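Local coordinates for 3-hydroxyisobutyryl-CoA hydrolase (PDB 4HDT), which probably hydrolyses the thioester of 3-hydroxy-2-methylpropanoyl-CoA, releasing 3-hydroxy-2-methylpropanoate and coenzyme A, at residues F90-N98 with I145-G153; V73-K81 with L305-L313. All blocks are in the same frame, centred on the assembly; numbering follows the deposited sequence. Where two conformers were deposited one is given.

In the fold
From the N terminus, helix 73-81 leads almost directly into helix 85-103, so the first halves of both contacts lie on consecutive helices. Contact 1 closes the shorter loop: after 46 intervening residues, which include parallel strands 108-112 and 129-132 of the main sheet, the loop 145-153, running into helix 153-158, returns to helix 85-103. Contact 2 spans a much longer stretch that contains the whole of contact 1, bringing helix 303-313 back against helix 73-81. The two sites lie side by side: Ile145 packs on Gly308 and Ile309, and Phe147 on Leu305. The 145-153 loop thus joins the buried core to a helical pair at the surface.

Contact 1: residues F90-N98 with I145-G153; sequences FWFDEYRLN and IGFIPDVGG
Tyr95 and Asp150 directly link helix 85-103 to the loop 145-153 of this crotonase-like domain. Tyr95 OH donates to Asp150 OD2 over 2.6 Å, reaching the oxygen's anti lone pair, while OD2 lies at the ring edge and the carboxylate stands nearly perpendicular to the ring (83°). Asp150 CG sits between its backbone N and carbonyl carbon (chi1 66°), which turns OD2 to the phenol. A water donates to Asp150 OD2 and, also at 2.6 Å, to Glu94 OE1, bridging two oxygens 4.3 Å apart. Ser296 of helix 285-299 also hydrogen-bonds Tyr95 OH.

Apolar contacts flank this network. Trp91 and Phe147 approach from opposite directions with ring planes only 16° apart, but slid so that little overlaps; Trp91 CZ2 meets Phe147 CZ at 3.6 Å. Val151 CG1 packs on Tyr95 CE1.

The same methyl makes van der Waals contact with the Glu94 carboxylate, 3.3 Å from Glu94 CD, and Asn98 OD1 lies against Val151 CA and CB. A type I' turn, Asp150 to Gly153, delivers Gly152 as N-cap of helix 153-158.

Phenol and water together restrict how the Asp150 carboxylate can turn, and the shared water probably eases the closeness of the two acids.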
loop_
_atom_site.group_PDB
_atom_site.type_symbol
_atom_site.label_atom_id
_atom_site.label_comp_id
_atom_site.label_asym_id
_atom_site.label_seq_id
_atom_site.Cartn_x
_atom_site.Cartn_y
_atom_site.Cartn_z
ATOM N N PHE A 90 3.134 -10.838 12.055
ATOM C CA PHE A 90 2.243 -10.505 10.933
ATOM C C PHE A 90 3.059 -9.819 9.826
ATOM O O PHE A 90 2.989 -10.216 8.666
ATOM C CB PHE A 90 1.059 -9.618 11.396
ATOM C CG PHE A 90 0.245 -9.056 10.259
ATOM C CD1 PHE A 90 -0.619 -9.856 9.543
ATOM C CD2 PHE A 90 0.401 -7.743 9.889
ATOM C CE1 PHE A 90 -1.383 -9.357 8.499
ATOM C CE2 PHE A 90 -0.325 -7.220 8.836
ATOM C CZ PHE A 90 -1.214 -8.047 8.110
ATOM N N TRP A 91 3.794 -8.794 10.203
ATOM C CA TRP A 91 4.569 -8.028 9.206
ATOM C C TRP A 91 5.640 -8.914 8.579
ATOM O O TRP A 91 5.912 -8.795 7.381
ATOM C CB TRP A 91 5.189 -6.809 9.847
ATOM C CG TRP A 91 4.244 -5.730 10.190
ATOM C CD1 TRP A 91 3.141 -5.383 9.500
ATOM C CD2 TRP A 91 4.329 -4.832 11.287
ATOM N NE1 TRP A 91 2.511 -4.325 10.093
ATOM C CE2 TRP A 91 3.228 -3.958 11.202
ATOM C CE3 TRP A 91 5.226 -4.673 12.334
ATOM C CZ2 TRP A 91 3.011 -2.914 12.147
ATOM C CZ3 TRP A 91 5.026 -3.635 13.263
ATOM C CH2 TRP A 91 3.924 -2.788 13.175
ATOM N N PHE A 92 6.281 -9.757 9.370
ATOM C CA PHE A 92 7.282 -10.680 8.834
ATOM C C PHE A 92 6.683 -11.534 7.702
ATOM O O PHE A 92 7.224 -11.602 6.602
ATOM C CB PHE A 92 7.834 -11.546 9.985
ATOM C CG PHE A 92 9.093 -12.286 9.675
ATOM C CD1 PHE A 92 9.060 -13.549 9.149
ATOM C CD2 PHE A 92 10.315 -11.728 9.975
ATOM C CE1 PHE A 92 10.238 -14.247 8.874
ATOM C CE2 PHE A 92 11.491 -12.397 9.703
ATOM C CZ PHE A 92 11.452 -13.654 9.143
ATOM N N ASP A 93 5.554 -12.175 7.949
ATOM C CA ASP A 93 4.878 -13.005 6.970
ATOM C C ASP A 93 4.281 -12.172 5.820
ATOM O O ASP A 93 4.331 -12.570 4.658
ATOM C CB ASP A 93 3.783 -13.842 7.645
ATOM C CG ASP A 93 4.344 -14.958 8.512
ATOM O OD1 ASP A 93 5.501 -15.451 8.275
ATOM O OD2 ASP A 93 3.627 -15.403 9.457
ATOM N N GLU A 94 3.738 -11.001 6.148
ATOM C CA GLU A 94 3.125 -10.166 5.126
ATOM C C GLU A 94 4.157 -9.633 4.141
ATOM O O GLU A 94 3.930 -9.684 2.935
ATOM C CB GLU A 94 2.380 -8.992 5.751
ATOM C CG GLU A 94 1.623 -8.127 4.747
ATOM C CD GLU A 94 0.986 -6.926 5.395
ATOM O OE1 GLU A 94 1.637 -6.361 6.299
ATOM O OE2 GLU A 94 -0.133 -6.524 5.015
ATOM N N TYR A 95 5.273 -9.170 4.655
ATOM C CA TYR A 95 6.293 -8.582 3.782
ATOM C C TYR A 95 6.950 -9.675 2.948
ATOM O O TYR A 95 7.284 -9.466 1.784
ATOM C CB TYR A 95 7.331 -7.742 4.509
ATOM C CG TYR A 95 6.797 -6.528 5.296
ATOM C CD1 TYR A 95 5.453 -6.175 5.294
ATOM C CD2 TYR A 95 7.646 -5.784 6.062
ATOM C CE1 TYR A 95 4.975 -5.116 6.052
ATOM C CE2 TYR A 95 7.190 -4.708 6.816
ATOM C CZ TYR A 95 5.863 -4.397 6.844
ATOM O OH TYR A 95 5.479 -3.355 7.668
ATOM N N ARG A 96 7.132 -10.864 3.495
ATOM C CA ARG A 96 7.564 -11.972 2.674
ATOM C C ARG A 96 6.579 -12.316 1.534
ATOM O O ARG A 96 6.995 -12.603 0.400
ATOM C CB ARG A 96 7.855 -13.197 3.571
ATOM C CG ARG A 96 9.187 -13.058 4.327
ATOM C CD ARG A 96 9.303 -13.982 5.559
ATOM N NE ARG A 96 9.110 -15.373 5.243
ATOM C CZ ARG A 96 10.081 -16.237 4.908
ATOM N NH1 ARG A 96 11.348 -15.836 4.812
ATOM N NH2 ARG A 96 9.792 -17.513 4.644
ATOM N N LEU A 97 5.289 -12.248 1.820
ATOM C CA LEU A 97 4.275 -12.435 0.807
ATOM C C LEU A 97 4.365 -11.332 -0.252
ATOM O O LEU A 97 4.299 -11.619 -1.457
ATOM C CB LEU A 97 2.871 -12.450 1.436
ATOM C CG LEU A 97 1.654 -12.346 0.472
ATOM C CD1 LEU A 97 1.588 -13.528 -0.469
ATOM C CD2 LEU A 97 0.334 -12.191 1.243
ATOM N N ASN A 98 4.481 -10.083 0.199
ATOM C CA ASN A 98 4.604 -8.931 -0.759
ATOM C C ASN A 98 5.759 -9.156 -1.743
ATOM O O ASN A 98 5.614 -8.998 -2.965
ATOM C CB ASN A 98 4.794 -7.581 -0.016
ATOM C CG ASN A 98 3.700 -7.253 0.997
ATOM O OD1 ASN A 98 4.006 -6.726 2.091
ATOM N ND2 ASN A 98 2.448 -7.497 0.650
ATOM N N ILE A 145 -2.496 7.561 10.951
ATOM C CA ILE A 145 -2.579 6.770 12.203
ATOM C C ILE A 145 -1.211 6.684 12.880
ATOM O O ILE A 145 -0.958 5.777 13.697
ATOM C CB ILE A 145 -3.196 5.358 11.984
ATOM C CG1 ILE A 145 -2.460 4.537 10.909
ATOM C CG2 ILE A 145 -4.689 5.472 11.664
ATOM C CD1 ILE A 145 -2.654 3.026 11.025
ATOM N N GLY A 146 -0.300 7.594 12.564
ATOM C CA GLY A 146 1.003 7.565 13.200
ATOM C C GLY A 146 1.927 6.466 12.730
ATOM O O GLY A 146 2.878 6.126 13.450
ATOM N N PHE A 147 1.673 5.964 11.530
ATOM C CA PHE A 147 2.419 4.841 10.936
ATOM C C PHE A 147 3.060 5.341 9.658
ATOM O O PHE A 147 2.870 6.535 9.247
ATOM C CB PHE A 147 1.455 3.643 10.747
ATOM C CG PHE A 147 2.103 2.316 10.431
ATOM C CD1 PHE A 147 3.036 1.737 11.260
ATOM C CD2 PHE A 147 1.663 1.585 9.334
ATOM C CE1 PHE A 147 3.542 0.469 10.969
ATOM C CE2 PHE A 147 2.142 0.314 9.046
ATOM C CZ PHE A 147 3.130 -0.222 9.824
ATOM N N ILE A 148 3.853 4.484 9.015
ATOM C CA ILE A 148 4.617 4.825 7.815
ATOM C C ILE A 148 4.236 3.812 6.745
ATOM O O ILE A 148 4.150 2.616 7.057
ATOM C CB ILE A 148 6.133 4.828 8.106
ATOM C CG1 ILE A 148 6.517 5.885 9.179
ATOM C CG2 ILE A 148 6.940 5.032 6.837
ATOM C CD1 ILE A 148 6.396 5.455 10.614
ATOM N N PRO A 149 4.048 4.247 5.476
ATOM C CA PRO A 149 3.708 3.304 4.411
ATOM C C PRO A 149 4.653 2.112 4.388
ATOM O O PRO A 149 5.889 2.292 4.378
ATOM C CB PRO A 149 3.825 4.135 3.129
ATOM C CG PRO A 149 3.488 5.536 3.597
ATOM C CD PRO A 149 4.027 5.649 4.998
ATOM N N ASP A 150 4.070 0.944 4.400
ATOM C CA ASP A 150 4.822 -0.318 4.384
ATOM C C ASP A 150 4.376 -1.172 3.228
ATOM O O ASP A 150 4.016 -0.680 2.214
ATOM C CB ASP A 150 4.675 -1.000 5.767
ATOM C CG ASP A 150 3.253 -1.462 6.103
ATOM O OD1 ASP A 150 2.269 -0.926 5.488
ATOM O OD2 ASP A 150 3.150 -2.383 7.004
ATOM N N VAL A 151 4.457 -2.482 3.384
ATOM C CA VAL A 151 4.089 -3.478 2.387
ATOM C C VAL A 151 4.687 -3.221 0.988
ATOM O O VAL A 151 4.113 -3.593 -0.016
ATOM C CB VAL A 151 2.557 -3.756 2.381
ATOM C CG1 VAL A 151 2.102 -4.283 3.753
ATOM C CG2 VAL A 151 1.744 -2.543 1.982
ATOM N N GLY A 152 5.904 -2.678 0.984
ATOM C CA GLY A 152 6.583 -2.353 -0.240
ATOM C C GLY A 152 6.069 -1.093 -0.861
ATOM O O GLY A 152 6.457 -0.780 -1.987
ATOM N N GLY A 153 5.258 -0.335 -0.142
ATOM C CA GLY A 153 4.763 0.933 -0.631
ATOM C C GLY A 153 5.864 1.955 -0.855
ATOM O O GLY A 153 5.763 2.774 -1.743
HETATM O O HOH W 1 1.126 -3.979 7.273
#

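Contact 2: residues V73-K81 with L305-L313; sequences VVAIYHSAK and LVEGIRAQL. With ZN (zinc ion), chain E.
Tyr77 drives its side chain between the helices as a knob into a hole lined by Val306, Ile309, Arg310 and Leu313. With CG anti to the backbone N (chi1 174°), the ring extends from helix 73-81 toward helix 303-313. Ile309 runs counter to Tyr77, and Ile309 CG2 comes to 3.5 Å from Tyr77 CB. Val306 lies square across the tyrosine side chain, with Val306 CG1 3.8 Å from Tyr77 CE1, whereas Leu313 slants over it and sets Leu313 CD1 against Tyr77 CD2. Arg310 runs alongside in the same direction as Tyr77, so that Tyr77 OH reaches the aliphatic Arg310 CB and CG.

Tyr77 thus makes one knob-into-hole contact between two helices whose N-to-C directions diverge by 140°, with segment axes 9.7 Å apart at closest approach. It joins helices far apart in the sequence at the surface of a crotonase-like enzyme. No hydrogen bond crosses the interface.

Beyond the knob, Ala80 CB meets Val306 CG2 at 3.9 Å. Ile76 turns CG2 to Ile309 CD1, the two side chains again roughly perpendicular, and Val74 CG2 touches Leu313 CD2. Lys81 bends at chi3, bringing CE over a face of the Tyr77 ring near its rim and NZ into a weak hydrogen bond with Tyr77 OH. On the other helix, in one of two conformers of Arg310, its NE forms a salt bridge with Glu307 OE1 (3.0 Å), the oxygen being met from above its carboxylate plane. His78 leaves its helix facing away from helix 303-313, and His78 ND1 binds a zinc ion at 2.1 Å.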
loop_
_atom_site.group_PDB
_atom_site.type_symbol
_atom_site.label_atom_id
_atom_site.label_comp_id
_atom_site.label_asym_id
_atom_site.label_seq_id
_atom_site.Cartn_x
_atom_site.Cartn_y
_atom_site.Cartn_z
ATOM N N VAL A 73 -6.451 -3.172 11.516
ATOM C CA VAL A 73 -5.786 -2.229 12.442
ATOM C C VAL A 73 -6.034 -2.498 13.917
ATOM O O VAL A 73 -5.194 -2.130 14.735
ATOM C CB VAL A 73 -6.125 -0.730 12.162
ATOM C CG1 VAL A 73 -5.530 -0.321 10.826
ATOM C CG2 VAL A 73 -7.632 -0.476 12.248
ATOM N N VAL A 74 -7.185 -3.104 14.253
ATOM C CA VAL A 74 -7.525 -3.468 15.628
ATOM C C VAL A 74 -6.465 -4.418 16.194
ATOM O O VAL A 74 -6.049 -4.303 17.349
ATOM C CB VAL A 74 -8.920 -4.155 15.723
ATOM C CG1 VAL A 74 -9.202 -4.638 17.133
ATOM C CG2 VAL A 74 -10.038 -3.217 15.249
ATOM N N ALA A 75 -6.052 -5.387 15.388
ATOM C CA ALA A 75 -5.084 -6.370 15.853
ATOM C C ALA A 75 -3.693 -5.747 16.094
ATOM O O ALA A 75 -2.973 -6.132 17.040
ATOM C CB ALA A 75 -5.013 -7.498 14.835
ATOM N N ILE A 76 -3.300 -4.795 15.249
ATOM C CA ILE A 76 -2.012 -4.114 15.415
ATOM C C ILE A 76 -2.078 -3.290 16.697
ATOM O O ILE A 76 -1.133 -3.249 17.478
ATOM C CB ILE A 76 -1.673 -3.214 14.197
ATOM C CG1 ILE A 76 -1.535 -4.085 12.936
ATOM C CG2 ILE A 76 -0.425 -2.396 14.474
ATOM C CD1 ILE A 76 -0.339 -5.012 12.958
ATOM N N TYR A 77 -3.223 -2.665 16.915
ATOM C CA TYR A 77 -3.434 -1.839 18.100
ATOM C C TYR A 77 -3.306 -2.684 19.355
ATOM O O TYR A 77 -2.531 -2.353 20.260
ATOM C CB TYR A 77 -4.800 -1.162 17.980
ATOM C CG TYR A 77 -5.301 -0.357 19.179
ATOM C CD1 TYR A 77 -4.659 0.815 19.575
ATOM C CD2 TYR A 77 -6.466 -0.720 19.830
ATOM C CE1 TYR A 77 -5.129 1.577 20.623
ATOM C CE2 TYR A 77 -6.944 0.011 20.896
ATOM C CZ TYR A 77 -6.281 1.164 21.284
ATOM O OH TYR A 77 -6.765 1.893 22.338
ATOM N N HIS A 78 -4.014 -3.802 19.408
ATOM C CA HIS A 78 -3.893 -4.660 20.594
ATOM C C HIS A 78 -2.472 -5.167 20.811
ATOM O O HIS A 78 -2.014 -5.282 21.958
ATOM C CB HIS A 78 -4.898 -5.807 20.527
ATOM C CG HIS A 78 -6.322 -5.344 20.611
ATOM N ND1 HIS A 78 -7.390 -6.183 20.400
ATOM C CD2 HIS A 78 -6.852 -4.118 20.847
ATOM C CE1 HIS A 78 -8.516 -5.506 20.517
ATOM N NE2 HIS A 78 -8.216 -4.246 20.776
ATOM N N SER A 79 -1.756 -5.467 19.718
ATOM C CA SER A 79 -0.378 -5.926 19.862
ATOM C C SER A 79 0.585 -4.843 20.358
ATOM O O SER A 79 1.454 -5.089 21.187
ATOM C CB SER A 79 0.123 -6.513 18.522
ATOM O OG SER A 79 1.407 -7.074 18.659
ATOM N N ALA A 80 0.435 -3.641 19.818
ATOM C CA ALA A 80 1.275 -2.507 20.212
ATOM C C ALA A 80 1.097 -2.161 21.676
ATOM O O ALA A 80 2.049 -1.752 22.323
ATOM C CB ALA A 80 0.982 -1.283 19.349
ATOM N N LYS A 81 -0.107 -2.350 22.196
ATOM C CA LYS A 81 -0.354 -2.130 23.644
ATOM C C LYS A 81 0.256 -3.242 24.512
ATOM O O LYS A 81 0.595 -3.009 25.687
ATOM C CB LYS A 81 -1.856 -1.894 23.907
ATOM C CG LYS A 81 -2.387 -0.603 23.273
ATOM C CD LYS A 81 -3.729 -0.145 23.842
ATOM C CE LYS A 81 -4.899 -1.029 23.408
ATOM N NZ LYS A 81 -6.165 -0.715 24.150
ATOM N N LEU A 305 1.603 5.709 17.111
ATOM C CA LEU A 305 0.915 4.574 16.512
ATOM C C LEU A 305 -0.339 4.212 17.315
ATOM O O LEU A 305 -1.427 4.061 16.759
ATOM C CB LEU A 305 1.836 3.364 16.376
ATOM C CG LEU A 305 1.175 2.170 15.692
ATOM C CD1 LEU A 305 0.741 2.466 14.270
ATOM C CD2 LEU A 305 2.075 0.953 15.773
ATOM N N VAL A 306 -0.212 4.129 18.631
ATOM C CA VAL A 306 -1.348 3.778 19.491
ATOM C C VAL A 306 -2.419 4.877 19.471
ATOM O O VAL A 306 -3.616 4.609 19.309
ATOM C CB VAL A 306 -0.832 3.459 20.915
ATOM C CG1 VAL A 306 -1.974 3.335 21.912
ATOM C CG2 VAL A 306 0.018 2.197 20.867
ATOM N N GLU A 307 -1.976 6.120 19.620
ATOM C CA GLU A 307 -2.858 7.271 19.624
ATOM C C GLU A 307 -3.576 7.377 18.282
ATOM O O GLU A 307 -4.786 7.654 18.229
ATOM C CB GLU A 307 -2.052 8.527 19.951
ATOM C CG GLU A 307 -2.833 9.834 19.865
ATOM C CD GLU A 307 -3.979 9.980 20.829
ATOM O OE1 GLU A 307 -4.230 9.114 21.677
ATOM O OE2 GLU A 307 -4.660 11.011 20.772
ATOM N N GLY A 308 -2.814 7.214 17.186
ATOM C CA GLY A 308 -3.384 7.300 15.845
ATOM C C GLY A 308 -4.461 6.268 15.580
ATOM O O GLY A 308 -5.563 6.583 15.122
ATOM N N ILE A 309 -4.187 5.020 15.904
ATOM C CA ILE A 309 -5.170 3.991 15.670
ATOM C C ILE A 309 -6.337 4.180 16.632
ATOM O O ILE A 309 -7.488 3.990 16.249
ATOM C CB ILE A 309 -4.575 2.601 15.836
ATOM C CG1 ILE A 309 -3.511 2.307 14.755
ATOM C CG2 ILE A 309 -5.672 1.537 15.846
ATOM C CD1 ILE A 309 -2.739 1.037 15.000
ATOM N N ARG A 310 -6.069 4.520 17.893
ATOM C CA ARG A 310 -7.143 4.792 18.873
ATOM C C ARG A 310 -8.138 5.816 18.346
ATOM O O ARG A 310 -9.363 5.638 18.424
ATOM C CB ARG A 310 -6.558 5.307 20.204
ATOM C CG ARG A 310 -7.593 5.535 21.314
ATOM C CD ARG A 310 -7.152 6.611 22.301
ATOM N NE ARG A 310 -7.006 7.927 21.685
ATOM C CZ ARG A 310 -8.021 8.633 21.197
ATOM N NH1 ARG A 310 -9.250 8.136 21.245
ATOM N NH2 ARG A 310 -7.812 9.826 20.658
ATOM N N ALA A 311 -7.607 6.927 17.842
ATOM C CA ALA A 311 -8.458 7.997 17.351
ATOM C C ALA A 311 -9.341 7.531 16.191
ATOM O O ALA A 311 -10.506 7.944 16.108
ATOM C CB ALA A 311 -7.633 9.200 16.943
ATOM N N GLN A 312 -8.789 6.709 15.300
ATOM C CA GLN A 312 -9.551 6.148 14.177
ATOM C C GLN A 312 -10.710 5.307 14.684
ATOM O O GLN A 312 -11.830 5.429 14.201
ATOM C CB GLN A 312 -8.655 5.303 13.253
ATOM N N LEU A 313 -10.445 4.467 15.683
ATOM C CA LEU A 313 -11.471 3.574 16.229
ATOM C C LEU A 313 -12.516 4.294 17.073
ATOM O O LEU A 313 -13.693 3.965 16.989
ATOM C CB LEU A 313 -10.835 2.490 17.085
ATOM C CG LEU A 313 -9.863 1.555 16.374
ATOM C CD1 LEU A 313 -9.222 0.643 17.407
ATOM C CD2 LEU A 313 -10.539 0.754 15.270
HETATM ZN ZN ZN E . -7.610 -8.186 19.945
#